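Local coordinates for PA3566 protein (Pseudomonas aeruginosa, PDB 1X7V) that is of unknown function but belongs to the antibiotic biosynthesis monooxygenase family, so that an oxidoreductase activity is possible though not established, at residues Thr5-Ile10 with Ile92-Arg97; Leu41-His46 with Met57-Arg62; Arg35-Cys40 with Glu68-Thr73; Thr12-Pro17 with Leu86-Lys91. One frame throughout, in Å; residues are numbered along the deposited sequence.

Overall arrangement
From the N terminus the chain runs through strand 7-15, helix 20-36, the hairpin of strands 40-47 and 54-61, helices 64-71 and 74-80, and returns along strand 87-96. Contact 1 closes the widest loop, joining the first strand to the last near both chain termini; contact 4 pairs the other ends of the same two strands and lies within that loop. Contact 3, where the turn after helix 20-36 meets the end of helix 64-71, falls inside contact 4, and contact 2, the hairpin, inside contact 3, so all four nest and none cross. Contacts 1 and 2 meet through neighbouring strands 7-15 and 54-61; contact 3 touches contact 2 through the Arg35-Asp44 salt bridge and Trp61 against His70.

Contact 1: Thr5-Ile10 with Ile92-Arg97; sequences TPLTLI and IDQLYR
Leu95 and Thr8 face each other as a hydrogen-bonded antiparallel pair, and Ile10 with Asp93 forms the next such pair, with Leu9 and Gln94 between them. Around this middle the packing is close: Leu9 CA lies 3.2 Å from Asp93 O in a CA-H...O contact, and the Leu95 isobutyl group, its CG wedged between backbone N and carbonyl carbon (chi1 42°), leans across to put CD1 3.8 Å from Thr8 CG2 and CD2 3.9 Å from Ile10 CD1. On the face of Leu7 and Leu9, Leu9 CD1 rests on Gln94 CG at 3.7 Å, the two side chains pointing the same way; Leu67 of helix 64-71 packs against both leucines.

Toward Thr5 and Arg97 direct backbone bonds give way to water. The exposed Tyr96 ring turns its CD2 edge to Pro6 O at 3.3 Å, while one water accepts from Arg97 N, donates to Pro6 O and binds Thr8 OG1. A second links Thr8 OG1 with Arg97 NH2, which it meets at 2.9 Å in the guanidinium plane. Direct amide bonds thus hold the strand centre, whereas the end near Arg97 is joined by solvent bridges, with the threonine hydroxyl shared between two waters.

Contact 2: Leu41-His46 with Met57-Arg62; sequences LQYDLH and MIEQWR
With CG anti to the backbone N in both Tyr43 (chi1 -163°) and Met57 (chi1 -162°), and the Met57 chain folded at its next two torsions, the selenomethionine is laid against the tyrosine ring. Met57 CG sits over one face, 3.9 Å from the ring centroid, in a CH-pi contact, while SE approaches obliquely, a Met-aromatic contact 3.5 Å from Tyr43 CE2, and also touches Leu45 CB. Alongside the same ring runs the extended Glu59 chain, its CD 3.3 Å from Tyr43 CE1. The Glu59 carboxylate is fixed by Trp61: NE1 gives OE1 a nearly straight bond of 2.8 Å in the indole plane, onto the anti lone pair. A water bound to Tyr43 OH reaches OE2 only weakly. His70 brings its ring against both Tyr43 and Trp61.

The face of Gln42, Asp44, Ile58 and Gln60 carries a run of side-chain hydrogen bonds. The amide ending the extended Gln42 chain accepts from Gln60 NE2 at OE1 (2.9 Å), the two amide planes steeply inclined, and donates from NE2 to Asp44 OD2 at 2.8 Å, which fixes its flip; Asp44 OD1 is taken by Arg35. Ile58 runs alongside Gln42, its CG2 against the amide, and its CD1 touches His46 CE1 at 3.5 Å.

Leu41 and Gln42 both address Gln60 O, Gln42 N weakly: a classic beta bulge in an antiparallel hairpin, here within the alpha-beta plait, the ferredoxin-like fold of the dimeric alpha/beta barrel clan.

Contact 3: Arg35-Cys40 with Glu68-Thr73; sequences RAEAGC and ERHQNT
Helix 20-36 ends just before Glu37, whose O accepts from Cys40 N in a type II turn with Gly39 at positive phi; opposite, helix 64-71 finishes before Thr73, which is the N-cap of the next helix. The closest CA atoms, Glu37 and His70, are 7.3 Å apart, so side chains make the contact. Glu37 reaches across with an extended chain, and its OE2 accepts from His70 ND1 at 2.6 Å (angle 163°) through the syn lone pair, with carboxylate and imidazole nearly coplanar. OE1 lies against the methyl of Thr73, 3.6 Å from CG2. Thr73 OG1 bonds back to His70 O at 2.7 Å and caps Phe76 N. At the outer edge a water donates to Ala38 O and weakly accepts from Arg69 NE.

The short His70 ND1-Glu37 OE2 bond sets the turn of the buried His70 ring, which meets Trp61, Tyr43 and Phe76. Glu37 OE2 is also bonded to His75 NE2, so one carboxylate oxygen is gripped by two imidazoles.

Contact 4: Thr12-Pro17 with Leu86-Lys91; sequences TITAAP and LLQNVK
Backbone hydrogen bonds dominate the pairing of Thr12-Ala16 with Leu86-Lys91. Thr12 and Lys91 exchange two 2.9 Å bonds, N to O each way, and Thr14 N donates to Asn89 O. Thr14 O then receives two amides, Gln88 N at 2.8 Å and Asn89 N more weakly at 3.3 Å. Past this doubling the register has moved on by one residue, and Ala16 N meets Leu86 O at 2.8 Å from above the carbonyl plane, beyond the corner that the chain turns at Gln88.

Apolar contact is concentrated on the inner face, beneath helix 20-36. With chi1 at -53°, which puts the CG2 branch opposite the backbone N, Ile13 directs CG2 at Leu87 and Val90, 3.6 Å from Leu87 CD2 and 4.2 Å from Val90 CG2; Leu23 and Leu27 of the helix close over the buried Ile13.

A van der Waals contact of a polar group lies at the exposed end, where the extended Gln88 chain crosses Pro17 at about a right angle, bringing its amide NE2 3.4 Å from Pro17 CD.

Water supplies the polar link on the Thr14-Asn89 face. One molecule donates to Thr12 O, accepts from Asn89 ND2 and hydrogen-bonds to Thr14 OG1, tying both strands together beside the pair.

Two residues, Gln88 and Asn89, opposite the single Thr14 make a classic beta bulge, here in the strand at the margin of the four-stranded antiparallel sheet of the alpha-beta plait.

Contact 1: Thr5-Ile10 with Ile92-Arg97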
loop_
_atom_site.group_PDB
_atom_site.type_symbol
_atom_site.label_atom_id
_atom_site.label_comp_id
_atom_site.label_asym_id
_atom_site.label_seq_id
_atom_site.Cartn_x
_atom_site.Cartn_y
_atom_site.Cartn_z
ATOM N N THR A 5 16.272 -12.008 4.024
ATOM C CA THR A 5 15.044 -12.113 3.248
ATOM C C THR A 5 14.350 -10.766 3.309
ATOM O O THR A 5 14.175 -10.198 4.394
ATOM C CB THR A 5 14.141 -13.186 3.847
ATOM O OG1 THR A 5 14.910 -14.379 3.959
ATOM C CG2 THR A 5 12.883 -13.443 2.990
ATOM N N PRO A 6 13.915 -10.250 2.149
ATOM C CA PRO A 6 13.089 -9.042 2.241
ATOM C C PRO A 6 11.825 -9.211 3.114
ATOM O O PRO A 6 11.260 -10.314 3.221
ATOM C CB PRO A 6 12.636 -8.818 0.795
ATOM C CG PRO A 6 13.503 -9.581 -0.012
ATOM C CD PRO A 6 13.982 -10.743 0.774
ATOM N N LEU A 7 11.390 -8.102 3.694
ATOM C CA LEU A 7 10.102 -8.000 4.358
ATOM C C LEU A 7 8.988 -7.866 3.315
ATOM O O LEU A 7 9.005 -6.919 2.516
ATOM C CB LEU A 7 10.042 -6.730 5.195
ATOM C CG LEU A 7 8.713 -6.409 5.908
ATOM C CD1 LEU A 7 8.271 -7.511 6.850
ATOM C CD2 LEU A 7 8.971 -5.099 6.699
ATOM N N THR A 8 8.053 -8.792 3.301
ATOM C CA THR A 8 6.872 -8.648 2.458
ATOM C C THR A 8 5.767 -8.017 3.316
ATOM O O THR A 8 5.621 -8.340 4.513
ATOM C CB THR A 8 6.434 -10.020 1.840
ATOM O OG1 THR A 8 7.458 -10.519 0.947
ATOM C CG2 THR A 8 5.081 -9.895 1.069
ATOM N N LEU A 9 5.033 -7.078 2.732
ATOM C CA LEU A 9 3.883 -6.445 3.389
ATOM C C LEU A 9 2.727 -6.612 2.449
ATOM O O LEU A 9 2.883 -6.410 1.265
ATOM C CB LEU A 9 4.160 -4.960 3.650
ATOM C CG LEU A 9 4.358 -4.439 5.039
ATOM C CD1 LEU A 9 5.722 -4.862 5.535
ATOM C CD2 LEU A 9 4.261 -2.905 5.125
ATOM N N ILE A 10 1.565 -7.002 2.969
ATOM C CA ILE A 10 0.340 -6.996 2.189
ATOM C C ILE A 10 -0.622 -6.090 2.957
ATOM O O ILE A 10 -0.916 -6.339 4.130
ATOM C CB ILE A 10 -0.272 -8.408 2.028
ATOM C CG1 ILE A 10 0.707 -9.382 1.367
ATOM C CG2 ILE A 10 -1.610 -8.331 1.255
ATOM C CD1 ILE A 10 0.295 -10.828 1.620
ATOM N N ILE A 92 -2.788 -4.653 7.800
ATOM C CA ILE A 92 -1.422 -4.697 7.389
ATOM C C ILE A 92 -0.866 -6.030 7.856
ATOM O O ILE A 92 -0.907 -6.334 9.022
ATOM C CB ILE A 92 -0.598 -3.565 7.983
ATOM C CG1 ILE A 92 -1.135 -2.163 7.613
ATOM C CG2 ILE A 92 0.880 -3.691 7.551
ATOM C CD1 ILE A 92 -1.085 -1.850 6.189
ATOM N N ASP A 93 -0.412 -6.846 6.909
ATOM C CA ASP A 93 0.228 -8.113 7.239
ATOM C C ASP A 93 1.695 -7.992 6.907
ATOM O O ASP A 93 2.072 -7.462 5.858
ATOM C CB ASP A 93 -0.397 -9.238 6.432
ATOM C CG ASP A 93 -1.864 -9.450 6.794
ATOM O OD1 ASP A 93 -2.226 -9.357 8.003
ATOM O OD2 ASP A 93 -2.677 -9.705 5.860
ATOM N N GLN A 94 2.512 -8.439 7.849
ATOM C CA GLN A 94 3.935 -8.493 7.673
ATOM C C GLN A 94 4.438 -9.920 7.578
ATOM O O GLN A 94 4.087 -10.703 8.381
ATOM C CB GLN A 94 4.643 -7.777 8.792
ATOM C CG GLN A 94 4.404 -6.270 8.728
ATOM C CD GLN A 94 5.085 -5.612 9.907
ATOM O OE1 GLN A 94 6.316 -5.549 9.943
ATOM N NE2 GLN A 94 4.292 -5.180 10.909
ATOM N N LEU A 95 5.298 -10.242 6.580
ATOM C CA LEU A 95 5.616 -11.616 6.366
ATOM C C LEU A 95 6.930 -11.797 5.657
ATOM O O LEU A 95 7.377 -10.871 4.971
ATOM C CB LEU A 95 4.502 -12.311 5.589
ATOM C CG LEU A 95 3.851 -11.595 4.422
ATOM C CD1 LEU A 95 3.546 -12.550 3.298
ATOM C CD2 LEU A 95 2.524 -10.881 4.846
ATOM N N TYR A 96 7.516 -13.007 5.812
ATOM C CA TYR A 96 8.780 -13.317 5.173
ATOM C C TYR A 96 8.696 -14.573 4.342
ATOM O O TYR A 96 8.146 -15.569 4.804
ATOM C CB TYR A 96 9.808 -13.565 6.236
ATOM C CG TYR A 96 10.193 -12.312 6.994
ATOM C CD1 TYR A 96 9.867 -12.173 8.311
ATOM C CD2 TYR A 96 10.900 -11.281 6.373
ATOM C CE1 TYR A 96 10.230 -11.023 9.021
ATOM C CE2 TYR A 96 11.283 -10.140 7.073
ATOM C CZ TYR A 96 10.932 -10.024 8.407
ATOM O OH TYR A 96 11.315 -8.909 9.155
ATOM N N ARG A 97 9.265 -14.522 3.150
ATOM C CA ARG A 97 9.275 -15.669 2.253
ATOM C C ARG A 97 10.077 -16.840 2.861
ATOM O O ARG A 97 11.179 -16.570 3.477
ATOM C CB ARG A 97 9.836 -15.307 0.859
ATOM C CG ARG A 97 9.354 -16.415 -0.209
ATOM C CD ARG A 97 9.613 -16.057 -1.545
ATOM N NE ARG A 97 8.927 -14.817 -1.951
ATOM C CZ ARG A 97 9.215 -14.206 -3.092
ATOM N NH1 ARG A 97 10.115 -14.745 -3.905
ATOM N NH2 ARG A 97 8.615 -13.093 -3.441
HETATM O O HOH W 1 9.664 -11.911 1.885
HETATM O O HOH W 2 6.824 -11.829 -1.485
HETATM O O HOH W 3 -3.532 -7.518 4.483
#

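Contact 2: Leu41-His46 with Met57-Arg62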
loop_
_atom_site.group_PDB
_atom_site.type_symbol
_atom_site.label_atom_id
_atom_site.label_comp_id
_atom_site.label_asym_id
_atom_site.label_seq_id
_atom_site.Cartn_x
_atom_site.Cartn_y
_atom_site.Cartn_z
ATOM N N LEU A 41 11.603 -3.440 -3.385
ATOM C CA LEU A 41 11.712 -4.596 -4.268
ATOM C C LEU A 41 10.419 -4.953 -4.984
ATOM O O LEU A 41 10.437 -5.636 -5.977
ATOM C CB LEU A 41 12.226 -5.808 -3.478
ATOM C CG LEU A 41 13.591 -5.588 -2.893
ATOM C CD1 LEU A 41 14.006 -6.843 -2.157
ATOM C CD2 LEU A 41 14.538 -5.248 -3.992
ATOM N N GLN A 42 9.297 -4.506 -4.459
ATOM C CA GLN A 42 8.001 -4.725 -5.134
ATOM C C GLN A 42 7.044 -3.707 -4.547
ATOM O O GLN A 42 7.052 -3.459 -3.366
ATOM C CB GLN A 42 7.471 -6.145 -4.876
ATOM C CG GLN A 42 6.079 -6.412 -5.568
ATOM C CD GLN A 42 5.526 -7.790 -5.310
ATOM O OE1 GLN A 42 6.036 -8.517 -4.468
ATOM N NE2 GLN A 42 4.454 -8.170 -6.062
ATOM N N TYR A 43 6.170 -3.158 -5.382
ATOM C CA TYR A 43 5.101 -2.293 -4.897
ATOM C C TYR A 43 4.020 -2.313 -5.962
ATOM O O TYR A 43 4.098 -1.578 -6.968
ATOM C CB TYR A 43 5.584 -0.877 -4.581
ATOM C CG TYR A 43 4.646 -0.076 -3.702
ATOM C CD1 TYR A 43 4.863 0.061 -2.313
ATOM C CD2 TYR A 43 3.601 0.633 -4.254
ATOM C CE1 TYR A 43 4.035 0.818 -1.529
ATOM C CE2 TYR A 43 2.760 1.402 -3.489
ATOM C CZ TYR A 43 2.968 1.489 -2.119
ATOM O OH TYR A 43 2.115 2.245 -1.395
ATOM N N ASP A 44 3.056 -3.209 -5.750
ATOM C CA ASP A 44 2.042 -3.506 -6.734
ATOM C C ASP A 44 0.637 -3.354 -6.134
ATOM O O ASP A 44 0.375 -3.846 -5.066
ATOM C CB ASP A 44 2.239 -4.955 -7.259
ATOM C CG ASP A 44 3.495 -5.115 -8.128
ATOM O OD1 ASP A 44 3.879 -4.150 -8.874
ATOM O OD2 ASP A 44 4.066 -6.243 -8.092
ATOM N N LEU A 45 -0.233 -2.647 -6.857
ATOM C CA LEU A 45 -1.619 -2.400 -6.504
ATOM C C LEU A 45 -2.570 -3.344 -7.241
ATOM O O LEU A 45 -2.406 -3.619 -8.399
ATOM C CB LEU A 45 -2.018 -0.966 -6.852
ATOM C CG LEU A 45 -3.443 -0.532 -6.534
ATOM C CD1 LEU A 45 -3.786 -0.657 -5.074
ATOM C CD2 LEU A 45 -3.614 0.935 -7.007
ATOM N N HIS A 46 -3.580 -3.840 -6.544
ATOM C CA HIS A 46 -4.522 -4.822 -7.113
ATOM C C HIS A 46 -5.938 -4.479 -6.616
ATOM O O HIS A 46 -6.099 -3.900 -5.537
ATOM C CB HIS A 46 -4.247 -6.250 -6.622
ATOM C CG HIS A 46 -2.825 -6.691 -6.752
ATOM N ND1 HIS A 46 -1.832 -6.205 -5.929
ATOM C CD2 HIS A 46 -2.215 -7.543 -7.620
ATOM C CE1 HIS A 46 -0.673 -6.762 -6.269
ATOM N NE2 HIS A 46 -0.875 -7.574 -7.283
HETATM N N MSE A 57 -2.248 -3.912 -1.612
HETATM C CA MSE A 57 -0.905 -3.513 -2.037
HETATM C C MSE A 57 0.026 -4.639 -1.591
HETATM O O MSE A 57 0.033 -4.981 -0.412
HETATM C CB MSE A 57 -0.477 -2.177 -1.396
HETATM C CG MSE A 57 0.653 -1.484 -2.069
HETATM SE SE MSE A 57 -0.020 -0.670 -3.749
HETATM C CE MSE A 57 -0.969 1.010 -2.945
ATOM N N ILE A 58 0.773 -5.207 -2.523
ATOM C CA ILE A 58 1.795 -6.219 -2.225
ATOM C C ILE A 58 3.115 -5.503 -2.373
ATOM O O ILE A 58 3.464 -4.983 -3.440
ATOM C CB ILE A 58 1.727 -7.483 -3.121
ATOM C CG1 ILE A 58 0.313 -8.152 -3.059
ATOM C CG2 ILE A 58 2.841 -8.489 -2.713
ATOM C CD1 ILE A 58 0.156 -9.284 -4.004
ATOM N N GLU A 59 3.878 -5.495 -1.288
ATOM C CA GLU A 59 5.108 -4.721 -1.191
ATOM C C GLU A 59 6.242 -5.637 -0.683
ATOM O O GLU A 59 5.983 -6.513 0.137
ATOM C CB GLU A 59 4.941 -3.569 -0.201
ATOM C CG GLU A 59 3.721 -2.684 -0.393
ATOM C CD GLU A 59 3.573 -1.637 0.666
ATOM O OE1 GLU A 59 4.578 -1.319 1.358
ATOM O OE2 GLU A 59 2.439 -1.090 0.801
ATOM N N GLN A 60 7.459 -5.414 -1.161
ATOM C CA GLN A 60 8.657 -6.038 -0.587
ATOM C C GLN A 60 9.671 -4.924 -0.319
ATOM O O GLN A 60 9.930 -4.039 -1.163
ATOM C CB GLN A 60 9.247 -7.090 -1.520
ATOM C CG GLN A 60 8.403 -8.328 -1.743
ATOM C CD GLN A 60 9.136 -9.326 -2.571
ATOM O OE1 GLN A 60 10.166 -9.857 -2.135
ATOM N NE2 GLN A 60 8.679 -9.538 -3.811
ATOM N N TRP A 61 10.302 -4.993 0.838
ATOM C CA TRP A 61 11.229 -3.957 1.247
ATOM C C TRP A 61 12.490 -4.658 1.698
ATOM O O TRP A 61 12.416 -5.696 2.338
ATOM C CB TRP A 61 10.611 -3.150 2.399
ATOM C CG TRP A 61 9.476 -2.292 1.980
ATOM C CD1 TRP A 61 8.150 -2.538 2.154
ATOM C CD2 TRP A 61 9.579 -1.063 1.288
ATOM N NE1 TRP A 61 7.401 -1.522 1.570
ATOM C CE2 TRP A 61 8.263 -0.609 1.023
ATOM C CE3 TRP A 61 10.662 -0.295 0.837
ATOM C CZ2 TRP A 61 8.012 0.606 0.395
ATOM C CZ3 TRP A 61 10.391 0.900 0.154
ATOM C CH2 TRP A 61 9.091 1.330 -0.040
ATOM N N ARG A 62 13.643 -4.113 1.362
ATOM C CA ARG A 62 14.915 -4.754 1.721
ATOM C C ARG A 62 15.020 -4.979 3.238
ATOM O O ARG A 62 15.512 -6.005 3.676
ATOM C CB ARG A 62 16.082 -3.890 1.201
ATOM C CG ARG A 62 17.239 -4.644 0.654
ATOM C CD ARG A 62 18.363 -3.687 0.186
ATOM N NE ARG A 62 18.439 -3.249 -1.217
ATOM C CZ ARG A 62 18.729 -4.044 -2.257
ATOM N NH1 ARG A 62 18.838 -5.365 -2.091
ATOM N NH2 ARG A 62 18.898 -3.533 -3.486
HETATM O O HOH W 4 2.156 2.198 1.196
#

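Contact 3: Arg35-Cys40 with Glu68-Thr73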
loop_
_atom_site.group_PDB
_atom_site.type_symbol
_atom_site.label_atom_id
_atom_site.label_comp_id
_atom_site.label_asym_id
_atom_site.label_seq_id
_atom_site.Cartn_x
_atom_site.Cartn_y
_atom_site.Cartn_z
ATOM N N ARG A 35 7.717 2.690 -6.028
ATOM C CA ARG A 35 8.566 1.732 -6.737
ATOM C C ARG A 35 10.013 2.269 -6.904
ATOM O O ARG A 35 10.979 1.482 -6.913
ATOM C CB ARG A 35 7.983 1.441 -8.117
ATOM C CG ARG A 35 6.878 0.442 -8.110
ATOM C CD ARG A 35 6.227 0.349 -9.503
ATOM N NE ARG A 35 5.193 -0.675 -9.467
ATOM C CZ ARG A 35 4.435 -1.000 -10.505
ATOM N NH1 ARG A 35 4.649 -0.425 -11.676
ATOM N NH2 ARG A 35 3.502 -1.931 -10.388
ATOM N N ALA A 36 10.151 3.600 -6.991
ATOM C CA ALA A 36 11.429 4.267 -7.208
ATOM C C ALA A 36 12.263 4.315 -5.930
ATOM O O ALA A 36 13.479 4.537 -5.991
ATOM C CB ALA A 36 11.194 5.678 -7.734
ATOM N N GLU A 37 11.613 4.158 -4.770
ATOM C CA GLU A 37 12.324 4.338 -3.494
ATOM C C GLU A 37 13.439 3.308 -3.291
ATOM O O GLU A 37 13.302 2.157 -3.642
ATOM C CB GLU A 37 11.362 4.251 -2.327
ATOM C CG GLU A 37 10.435 5.396 -2.203
ATOM C CD GLU A 37 9.535 5.190 -0.988
ATOM O OE1 GLU A 37 10.121 5.099 0.128
ATOM O OE2 GLU A 37 8.286 5.099 -1.154
ATOM N N ALA A 38 14.540 3.768 -2.686
ATOM C CA ALA A 38 15.613 2.886 -2.243
ATOM C C ALA A 38 15.010 1.722 -1.454
ATOM O O ALA A 38 14.120 1.934 -0.605
ATOM C CB ALA A 38 16.548 3.638 -1.347
ATOM N N GLY A 39 15.492 0.514 -1.725
ATOM C CA GLY A 39 15.085 -0.664 -1.013
ATOM C C GLY A 39 13.715 -1.229 -1.381
ATOM O O GLY A 39 13.284 -2.189 -0.736
ATOM N N CYS A 40 13.004 -0.616 -2.340
ATOM C CA CYS A 40 11.697 -1.132 -2.749
ATOM C C CYS A 40 11.875 -2.209 -3.791
ATOM O O CYS A 40 12.278 -1.937 -4.937
ATOM C CB CYS A 40 10.746 -0.017 -3.272
ATOM S SG CYS A 40 9.112 -0.714 -3.541
ATOM N N GLU A 68 10.547 2.113 6.884
ATOM C CA GLU A 68 10.442 3.305 7.745
ATOM C C GLU A 68 10.639 4.597 6.945
ATOM O O GLU A 68 9.859 5.526 7.031
ATOM C CB GLU A 68 11.402 3.177 8.934
ATOM C CG GLU A 68 10.740 2.683 10.309
ATOM C CD GLU A 68 10.208 1.195 10.461
ATOM O OE1 GLU A 68 10.577 0.571 11.495
ATOM O OE2 GLU A 68 9.373 0.666 9.656
ATOM N N ARG A 69 11.637 4.613 6.081
ATOM C CA ARG A 69 11.814 5.735 5.151
ATOM C C ARG A 69 10.581 5.965 4.220
ATOM O O ARG A 69 10.142 7.085 3.985
ATOM C CB ARG A 69 13.068 5.468 4.328
ATOM C CG ARG A 69 14.374 5.551 5.066
ATOM C CD ARG A 69 15.542 5.687 4.075
ATOM N NE ARG A 69 15.593 4.572 3.131
ATOM C CZ ARG A 69 16.231 3.424 3.357
ATOM N NH1 ARG A 69 16.866 3.222 4.516
ATOM N NH2 ARG A 69 16.203 2.450 2.431
ATOM N N HIS A 70 10.026 4.903 3.667
ATOM C CA HIS A 70 8.804 5.009 2.873
ATOM C C HIS A 70 7.693 5.831 3.547
ATOM O O HIS A 70 7.047 6.674 2.911
ATOM C CB HIS A 70 8.330 3.603 2.500
ATOM C CG HIS A 70 6.982 3.539 1.852
ATOM N ND1 HIS A 70 6.704 4.103 0.621
ATOM C CD2 HIS A 70 5.837 2.938 2.258
ATOM C CE1 HIS A 70 5.445 3.849 0.304
ATOM N NE2 HIS A 70 4.891 3.160 1.290
ATOM N N GLN A 71 7.531 5.671 4.849
ATOM C CA GLN A 71 6.448 6.387 5.552
ATOM C C GLN A 71 6.711 7.848 5.866
ATOM O O GLN A 71 5.795 8.608 6.304
ATOM C CB GLN A 71 6.120 5.670 6.830
ATOM C CG GLN A 71 5.605 4.306 6.573
ATOM C CD GLN A 71 5.438 3.600 7.839
ATOM O OE1 GLN A 71 4.489 3.926 8.608
ATOM N NE2 GLN A 71 6.348 2.641 8.129
ATOM N N ASN A 72 7.951 8.264 5.648
ATOM C CA ASN A 72 8.286 9.649 5.801
ATOM C C ASN A 72 8.278 10.394 4.492
ATOM O O ASN A 72 8.543 11.568 4.475
ATOM C CB ASN A 72 9.604 9.750 6.521
ATOM C CG ASN A 72 9.462 9.326 7.971
ATOM O OD1 ASN A 72 9.385 10.174 8.845
ATOM N ND2 ASN A 72 9.298 8.031 8.215
ATOM N N THR A 73 7.933 9.704 3.399
ATOM C CA THR A 73 7.960 10.332 2.093
ATOM C C THR A 73 6.754 11.209 1.954
ATOM O O THR A 73 5.743 10.992 2.614
ATOM C CB THR A 73 8.000 9.299 0.913
ATOM O OG1 THR A 73 6.836 8.466 0.959
ATOM C CG2 THR A 73 9.227 8.431 1.001
HETATM O O HOH W 5 13.107 3.663 1.390
#

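Contact 4: Thr12-Pro17 with Leu86-Lys91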
loop_
_atom_site.group_PDB
_atom_site.type_symbol
_atom_site.label_atom_id
_atom_site.label_comp_id
_atom_site.label_asym_id
_atom_site.label_seq_id
_atom_site.Cartn_x
_atom_site.Cartn_y
_atom_site.Cartn_z
ATOM N N THR A 12 -4.334 -4.707 2.942
ATOM C CA THR A 12 -5.684 -4.908 2.414
ATOM C C THR A 12 -6.488 -3.681 2.842
ATOM O O THR A 12 -6.679 -3.410 4.044
ATOM C CB THR A 12 -6.320 -6.187 2.916
ATOM O OG1 THR A 12 -5.498 -7.330 2.620
ATOM C CG2 THR A 12 -7.643 -6.394 2.238
ATOM N N ILE A 13 -6.875 -2.876 1.851
ATOM C CA ILE A 13 -7.526 -1.612 2.072
ATOM C C ILE A 13 -8.967 -1.711 1.545
ATOM O O ILE A 13 -9.176 -2.082 0.395
ATOM C CB ILE A 13 -6.755 -0.505 1.395
ATOM C CG1 ILE A 13 -5.295 -0.579 1.841
ATOM C CG2 ILE A 13 -7.353 0.841 1.780
ATOM C CD1 ILE A 13 -4.487 0.686 1.684
ATOM N N THR A 14 -9.931 -1.371 2.393
ATOM C CA THR A 14 -11.375 -1.465 2.063
ATOM C C THR A 14 -11.926 -0.055 2.041
ATOM O O THR A 14 -11.870 0.662 3.072
ATOM C CB THR A 14 -12.174 -2.278 3.098
ATOM O OG1 THR A 14 -11.550 -3.557 3.349
ATOM C CG2 THR A 14 -13.552 -2.515 2.592
ATOM N N ALA A 15 -12.460 0.360 0.886
ATOM C CA ALA A 15 -13.087 1.674 0.767
ATOM C C ALA A 15 -14.459 1.689 1.443
ATOM O O ALA A 15 -15.169 0.677 1.452
ATOM C CB ALA A 15 -13.224 2.047 -0.681
ATOM N N ALA A 16 -14.840 2.835 1.981
ATOM C CA ALA A 16 -16.157 3.043 2.475
ATOM C C ALA A 16 -17.133 2.802 1.313
ATOM O O ALA A 16 -16.803 3.149 0.175
ATOM C CB ALA A 16 -16.330 4.469 2.962
ATOM N N PRO A 17 -18.301 2.235 1.595
ATOM C CA PRO A 17 -19.306 2.018 0.533
ATOM C C PRO A 17 -19.546 3.238 -0.380
ATOM O O PRO A 17 -19.798 4.369 0.089
ATOM C CB PRO A 17 -20.574 1.694 1.315
ATOM C CG PRO A 17 -20.081 1.074 2.577
ATOM C CD PRO A 17 -18.767 1.747 2.902
ATOM N N LEU A 86 -12.631 8.109 3.275
ATOM C CA LEU A 86 -12.718 7.157 2.148
ATOM C C LEU A 86 -12.526 5.704 2.594
ATOM O O LEU A 86 -12.783 4.798 1.824
ATOM C CB LEU A 86 -11.672 7.467 1.059
ATOM C CG LEU A 86 -11.668 8.779 0.268
ATOM C CD1 LEU A 86 -10.742 8.650 -0.958
ATOM C CD2 LEU A 86 -13.053 9.194 -0.161
ATOM N N LEU A 87 -12.074 5.482 3.828
ATOM C CA LEU A 87 -11.608 4.189 4.292
ATOM C C LEU A 87 -12.584 3.587 5.283
ATOM O O LEU A 87 -13.103 4.286 6.148
ATOM C CB LEU A 87 -10.260 4.332 5.035
ATOM C CG LEU A 87 -9.076 4.860 4.274
ATOM C CD1 LEU A 87 -7.920 5.188 5.204
ATOM C CD2 LEU A 87 -8.657 3.811 3.251
ATOM N N GLN A 88 -12.786 2.283 5.188
ATOM C CA GLN A 88 -13.531 1.517 6.132
ATOM C C GLN A 88 -12.551 0.672 6.985
ATOM O O GLN A 88 -12.824 0.411 8.152
ATOM C CB GLN A 88 -14.470 0.558 5.387
ATOM C CG GLN A 88 -15.476 -0.180 6.280
ATOM C CD GLN A 88 -16.308 -1.242 5.494
ATOM O OE1 GLN A 88 -16.127 -2.451 5.698
ATOM N NE2 GLN A 88 -17.206 -0.789 4.607
ATOM N N ASN A 89 -11.504 0.149 6.354
ATOM C CA ASN A 89 -10.568 -0.771 7.063
ATOM C C ASN A 89 -9.221 -0.797 6.371
ATOM O O ASN A 89 -9.139 -0.706 5.142
ATOM C CB ASN A 89 -11.150 -2.171 7.179
ATOM C CG ASN A 89 -10.450 -3.014 8.265
ATOM O OD1 ASN A 89 -10.746 -2.907 9.478
ATOM N ND2 ASN A 89 -9.482 -3.783 7.842
ATOM N N VAL A 90 -8.159 -0.889 7.150
ATOM C CA VAL A 90 -6.823 -1.137 6.615
ATOM C C VAL A 90 -6.223 -2.264 7.466
ATOM O O VAL A 90 -6.092 -2.120 8.674
ATOM C CB VAL A 90 -5.915 0.139 6.650
ATOM C CG1 VAL A 90 -4.586 -0.157 6.061
ATOM C CG2 VAL A 90 -6.554 1.307 5.847
ATOM N N LYS A 91 -5.866 -3.360 6.821
ATOM C CA LYS A 91 -5.185 -4.473 7.471
ATOM C C LYS A 91 -3.782 -4.501 6.911
ATOM O O LYS A 91 -3.592 -4.416 5.707
ATOM C CB LYS A 91 -5.884 -5.771 7.144
ATOM C CG LYS A 91 -5.333 -6.971 7.853
ATOM C CD LYS A 91 -6.319 -8.134 7.552
ATOM C CE LYS A 91 -5.856 -9.461 8.050
ATOM N NZ LYS A 91 -6.369 -10.540 7.085
HETATM O O HOH W 6 -9.312 -4.142 4.859
#